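Local coordinates for putative cytoplasmic protein (Salmonella typhimurium, PDB 2GK3) that is of unknown function but assembles into a hexamer and probably has a fold related to class I glutamine amidotransferases, at residues Val159-Gly164 against Thr203-Pro208; Asp199-Ile204 against Leu210-Tyr215. All blocks are in the same frame, centred on the assembly; numbering follows the deposited sequence.

In the fold
Followed from the N terminus, the chain first reaches contact 1 with strand 158-161 and the turn after it, then runs through strands 164-169 and 185-194 to strand 199-204. Contact 1 closes a long loop of 38 residues, contact 2 a short one of five. Contact 2 begins before contact 1 ends and finishes after it, so the two loops cross, sharing T203 and I204. Their centres lie 16 Å apart. Contact 2 zips the body of the hairpin of strands 199-204 and 207-215, whereas at contact 1 its tip rests beside strand 158-161. Strand 164-169, antiparallel to both 185-194 and 199-204, joins the two contacts through strand pairing.

Contact 1 (Val159-Gly164 against Thr203-Pro208); sequences VEKPEG and TINNDP
K161 and N205 carry this contact, a small one of 98 Å² with a strand edge beside the tip of a beta hairpin. Its direct touches are van der Waals. CE of K161 comes 3.8 Å from ND2 of N205, the two side chains crossing at about a right angle. CG1 of V159 makes a looser approach, 4.4 Å from the same ND2. The lysine chain bends at its second torsion (chi2 -87°) and extends beyond it, which lays CE beside the amide and leaves NZ to meet it through a water.

Polar linkage is indirect. That water accepts from ND2 of N205 at 3.2 Å and, weakly, from NZ of K161 at 3.3 Å, while the same amide nitrogen also bonds to the hydroxyl of Y189 on strand 185-194.

Backbone bonds shape both partners. A type I turn from K161 to G164 closes with G164 N to K161 O at 2.7 Å, and a type I' turn is clasped by bonds in both directions between I204 and D207. The latter puts N205 at the hairpin tip. The 161-164 turn also faces the hexamer interface, where E163 OE2 bonds to N106 of the second subunit and P162 packs on that residue. The chemistry implies a light contact bridged by one water, with Y189 the direct partner of the amide and the lysine adding mainly its aliphatic length.

Contact 2 (Asp199-Ile204 against Leu210-Tyr215); sequences DVVLTI and LVFGEY
L202 and L210 lie side by side on one face of the antiparallel hairpin, CB to CB 3.8 Å apart, their side chains running obliquely past each other. With CG of L210 anti to its own N (chi1 -174°), its CD2 is carried over CG of L202. V201 presents CG2 to the edge of the F212 ring, in the ring plane and 3.6 Å from CD2. That ring also stacks on H174 and meets F252 edge to face. V200 and V211 touch on the other face of the sheet through their CG2 methyls.

V201 and L202 both face L210, a classic beta bulge. The L210 carbonyl takes a nearly linear bond from V201 N at 2.8 Å and a weak one from L202 N at 3.5 Å. L210 N returns a bond to L202 O at 3.1 Å, approaching from above the carbonyl plane. D199 and F212 form a regular hydrogen-bonded pair, D199 N to F212 O at 2.8 Å and F212 N to D199 O at 2.9 Å.

The bulge thus shifts the register by one while pairing goes on, and the backbone bonds and apolar contacts together hold the two strands of the hairpin.

Contact 1 (Val159-Gly164 against Thr203-Pro208)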
loop_
_atom_site.group_PDB
_atom_site.type_symbol
_atom_site.label_atom_id
_atom_site.label_comp_id
_atom_site.label_asym_id
_atom_site.label_seq_id
_atom_site.Cartn_x
_atom_site.Cartn_y
_atom_site.Cartn_z
ATOM N N VAL E 159 1.192 26.017 -5.508
ATOM C CA VAL E 159 0.150 26.761 -6.165
ATOM C C VAL E 159 -0.158 25.978 -7.426
ATOM O O VAL E 159 0.686 25.840 -8.311
ATOM C CB VAL E 159 0.588 28.219 -6.462
ATOM C CG1 VAL E 159 -0.474 28.952 -7.344
ATOM C CG2 VAL E 159 0.843 28.975 -5.132
ATOM N N GLU E 160 -1.351 25.403 -7.478
ATOM C CA GLU E 160 -1.784 24.649 -8.673
ATOM C C GLU E 160 -2.536 25.588 -9.633
ATOM O O GLU E 160 -3.511 26.257 -9.239
ATOM C CB GLU E 160 -2.672 23.463 -8.290
ATOM C CG GLU E 160 -2.023 22.473 -7.315
ATOM C CD GLU E 160 -0.946 21.588 -7.967
ATOM O OE1 GLU E 160 -0.631 21.771 -9.167
ATOM O OE2 GLU E 160 -0.418 20.698 -7.265
ATOM N N LYS E 161 -2.054 25.634 -10.872
ATOM C CA LYS E 161 -2.673 26.402 -11.948
ATOM C C LYS E 161 -2.951 25.527 -13.192
ATOM O O LYS E 161 -2.287 25.691 -14.215
ATOM C CB LYS E 161 -1.764 27.575 -12.326
ATOM C CG LYS E 161 -1.577 28.600 -11.207
ATOM C CD LYS E 161 -2.681 29.645 -11.235
ATOM C CE LYS E 161 -2.741 30.476 -9.959
ATOM N NZ LYS E 161 -4.049 31.263 -9.923
ATOM N N PRO E 162 -3.946 24.610 -13.118
ATOM C CA PRO E 162 -4.282 23.779 -14.282
ATOM C C PRO E 162 -4.539 24.554 -15.578
ATOM O O PRO E 162 -4.289 24.011 -16.661
ATOM C CB PRO E 162 -5.555 23.052 -13.852
ATOM C CG PRO E 162 -6.011 23.739 -12.596
ATOM C CD PRO E 162 -4.814 24.302 -11.968
ATOM N N GLU E 163 -5.017 25.797 -15.470
ATOM C CA GLU E 163 -5.306 26.656 -16.639
ATOM C C GLU E 163 -4.035 27.253 -17.187
ATOM O O GLU E 163 -4.031 27.800 -18.301
ATOM C CB GLU E 163 -6.205 27.842 -16.279
ATOM C CG GLU E 163 -6.887 27.763 -14.949
ATOM C CD GLU E 163 -6.015 28.216 -13.774
ATOM O OE1 GLU E 163 -5.792 29.440 -13.621
ATOM O OE2 GLU E 163 -5.614 27.342 -12.972
ATOM N N GLY E 164 -2.969 27.194 -16.391
ATOM C CA GLY E 164 -1.688 27.768 -16.773
ATOM C C GLY E 164 -1.560 29.247 -16.487
ATOM O O GLY E 164 -2.515 29.994 -16.572
ATOM N N THR E 203 9.106 36.201 -12.294
ATOM C CA THR E 203 7.982 35.990 -11.388
ATOM C C THR E 203 6.912 35.171 -12.087
ATOM O O THR E 203 6.916 35.011 -13.307
ATOM C CB THR E 203 7.334 37.312 -10.953
ATOM O OG1 THR E 203 6.902 37.996 -12.130
ATOM C CG2 THR E 203 8.316 38.214 -10.165
ATOM N N ILE E 204 5.977 34.678 -11.294
ATOM C CA ILE E 204 4.900 33.867 -11.784
ATOM C C ILE E 204 3.749 34.229 -10.852
ATOM O O ILE E 204 3.922 34.163 -9.639
ATOM C CB ILE E 204 5.320 32.354 -11.706
ATOM C CG1 ILE E 204 4.324 31.438 -12.423
ATOM C CG2 ILE E 204 5.625 31.904 -10.251
ATOM C CD1 ILE E 204 4.809 29.973 -12.530
ATOM N N ASN E 205 2.618 34.688 -11.393
ATOM C CA ASN E 205 1.453 35.075 -10.558
ATOM C C ASN E 205 1.872 36.104 -9.501
ATOM O O ASN E 205 1.375 36.121 -8.370
ATOM C CB ASN E 205 0.850 33.824 -9.909
ATOM C CG ASN E 205 -0.512 34.067 -9.277
ATOM O OD1 ASN E 205 -1.295 34.912 -9.735
ATOM N ND2 ASN E 205 -0.815 33.292 -8.218
ATOM N N ASN E 206 2.825 36.947 -9.889
ATOM C CA ASN E 206 3.438 37.929 -9.001
ATOM C C ASN E 206 4.265 37.346 -7.834
ATOM O O ASN E 206 4.785 38.100 -7.013
ATOM C CB ASN E 206 2.406 38.979 -8.525
ATOM C CG ASN E 206 1.735 39.713 -9.696
ATOM O OD1 ASN E 206 2.404 40.273 -10.565
ATOM N ND2 ASN E 206 0.417 39.687 -9.726
ATOM N N ASP E 207 4.407 36.024 -7.767
ATOM C CA ASP E 207 5.304 35.413 -6.768
ATOM C C ASP E 207 6.684 35.230 -7.413
ATOM O O ASP E 207 6.788 35.194 -8.633
ATOM C CB ASP E 207 4.785 34.060 -6.289
ATOM C CG ASP E 207 3.619 34.171 -5.323
ATOM O OD1 ASP E 207 3.682 34.966 -4.355
ATOM O OD2 ASP E 207 2.641 33.415 -5.520
ATOM N N PRO E 208 7.747 35.122 -6.596
ATOM C CA PRO E 208 9.048 34.911 -7.249
ATOM C C PRO E 208 9.073 33.572 -8.005
ATOM O O PRO E 208 8.408 32.597 -7.580
ATOM C CB PRO E 208 10.046 34.899 -6.083
ATOM C CG PRO E 208 9.260 34.771 -4.861
ATOM C CD PRO E 208 7.848 35.165 -5.124
HETATM O O HOH W 1 -3.422 32.037 -6.764
#

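Contact 2 (Asp199-Ile204 against Leu210-Tyr215)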
loop_
_atom_site.group_PDB
_atom_site.type_symbol
_atom_site.label_atom_id
_atom_site.label_comp_id
_atom_site.label_asym_id
_atom_site.label_seq_id
_atom_site.Cartn_x
_atom_site.Cartn_y
_atom_site.Cartn_z
ATOM N N ASP E 199 18.100 38.443 -5.341
ATOM C CA ASP E 199 17.729 39.079 -6.590
ATOM C C ASP E 199 16.636 38.270 -7.264
ATOM O O ASP E 199 16.894 37.156 -7.737
ATOM C CB ASP E 199 18.948 39.204 -7.531
ATOM C CG ASP E 199 20.143 39.917 -6.878
ATOM O OD1 ASP E 199 20.010 41.066 -6.348
ATOM O OD2 ASP E 199 21.247 39.319 -6.895
ATOM N N VAL E 200 15.426 38.825 -7.313
ATOM C CA VAL E 200 14.316 38.213 -8.051
ATOM C C VAL E 200 14.366 38.589 -9.541
ATOM O O VAL E 200 14.307 39.768 -9.903
ATOM C CB VAL E 200 12.946 38.607 -7.451
ATOM C CG1 VAL E 200 11.795 38.060 -8.297
ATOM C CG2 VAL E 200 12.839 38.121 -6.012
ATOM N N VAL E 201 14.460 37.588 -10.411
ATOM C CA VAL E 201 14.650 37.850 -11.838
ATOM C C VAL E 201 13.392 37.570 -12.665
ATOM O O VAL E 201 13.104 38.279 -13.627
ATOM C CB VAL E 201 15.881 37.058 -12.366
ATOM C CG1 VAL E 201 15.997 37.144 -13.876
ATOM C CG2 VAL E 201 17.158 37.558 -11.687
ATOM N N LEU E 202 12.652 36.533 -12.287
ATOM C CA LEU E 202 11.422 36.160 -12.974
ATOM C C LEU E 202 10.353 35.942 -11.927
ATOM O O LEU E 202 10.652 35.517 -10.806
ATOM C CB LEU E 202 11.597 34.844 -13.756
ATOM C CG LEU E 202 12.603 34.661 -14.914
ATOM C CD1 LEU E 202 12.422 33.274 -15.536
ATOM C CD2 LEU E 202 12.430 35.756 -15.980
ATOM N N THR E 203 9.106 36.201 -12.294
ATOM C CA THR E 203 7.982 35.990 -11.388
ATOM C C THR E 203 6.912 35.171 -12.087
ATOM O O THR E 203 6.916 35.011 -13.307
ATOM C CB THR E 203 7.334 37.312 -10.953
ATOM O OG1 THR E 203 6.902 37.996 -12.130
ATOM C CG2 THR E 203 8.316 38.214 -10.165
ATOM N N ILE E 204 5.977 34.678 -11.294
ATOM C CA ILE E 204 4.900 33.867 -11.784
ATOM C C ILE E 204 3.749 34.229 -10.852
ATOM O O ILE E 204 3.922 34.163 -9.639
ATOM C CB ILE E 204 5.320 32.354 -11.706
ATOM C CG1 ILE E 204 4.324 31.438 -12.423
ATOM C CG2 ILE E 204 5.625 31.904 -10.251
ATOM C CD1 ILE E 204 4.809 29.973 -12.530
ATOM N N LEU E 210 12.303 32.915 -10.412
ATOM C CA LEU E 210 13.750 32.716 -10.466
ATOM C C LEU E 210 14.433 33.706 -9.541
ATOM O O LEU E 210 14.262 34.908 -9.697
ATOM C CB LEU E 210 14.270 32.847 -11.907
ATOM C CG LEU E 210 15.747 32.537 -12.172
ATOM C CD1 LEU E 210 16.162 31.084 -11.774
ATOM C CD2 LEU E 210 16.084 32.829 -13.632
ATOM N N VAL E 211 15.214 33.186 -8.594
ATOM C CA VAL E 211 15.822 33.989 -7.530
ATOM C C VAL E 211 17.294 33.605 -7.350
ATOM O O VAL E 211 17.617 32.418 -7.239
ATOM C CB VAL E 211 15.091 33.795 -6.160
ATOM C CG1 VAL E 211 15.751 34.644 -5.053
ATOM C CG2 VAL E 211 13.586 34.128 -6.278
ATOM N N PHE E 212 18.162 34.620 -7.308
ATOM C CA PHE E 212 19.608 34.421 -7.112
ATOM C C PHE E 212 20.076 34.988 -5.776
ATOM O O PHE E 212 19.645 36.057 -5.356
ATOM C CB PHE E 212 20.419 35.031 -8.281
ATOM C CG PHE E 212 20.189 34.337 -9.600
ATOM C CD1 PHE E 212 20.905 33.192 -9.927
ATOM C CD2 PHE E 212 19.223 34.801 -10.493
ATOM C CE1 PHE E 212 20.668 32.522 -11.122
ATOM C CE2 PHE E 212 18.991 34.153 -11.689
ATOM C CZ PHE E 212 19.710 33.013 -12.008
ATOM N N GLY E 213 20.954 34.272 -5.099
ATOM C CA GLY E 213 21.560 34.817 -3.896
ATOM C C GLY E 213 22.983 34.370 -3.676
ATOM O O GLY E 213 23.625 33.822 -4.579
ATOM N N GLU E 214 23.478 34.608 -2.470
ATOM C CA GLU E 214 24.809 34.176 -2.100
ATOM C C GLU E 214 24.749 33.609 -0.708
ATOM O O GLU E 214 23.835 33.920 0.064
ATOM C CB GLU E 214 25.798 35.333 -2.183
ATOM C CG GLU E 214 25.714 36.074 -3.521
ATOM C CD GLU E 214 26.828 37.079 -3.742
ATOM O OE1 GLU E 214 27.876 36.963 -3.072
ATOM O OE2 GLU E 214 26.654 37.974 -4.611
ATOM N N TYR E 215 25.701 32.742 -0.406
ATOM C CA TYR E 215 25.840 32.174 0.913
ATOM C C TYR E 215 27.315 31.929 1.201
ATOM O O TYR E 215 27.891 30.909 0.757
ATOM C CB TYR E 215 25.046 30.872 1.036
ATOM C CG TYR E 215 25.082 30.315 2.435
ATOM C CD1 TYR E 215 24.340 30.902 3.451
ATOM C CD2 TYR E 215 25.880 29.231 2.749
ATOM C CE1 TYR E 215 24.382 30.416 4.738
ATOM C CE2 TYR E 215 25.921 28.736 4.025
ATOM C CZ TYR E 215 25.178 29.339 5.014
ATOM O OH TYR E 215 25.220 28.847 6.280
#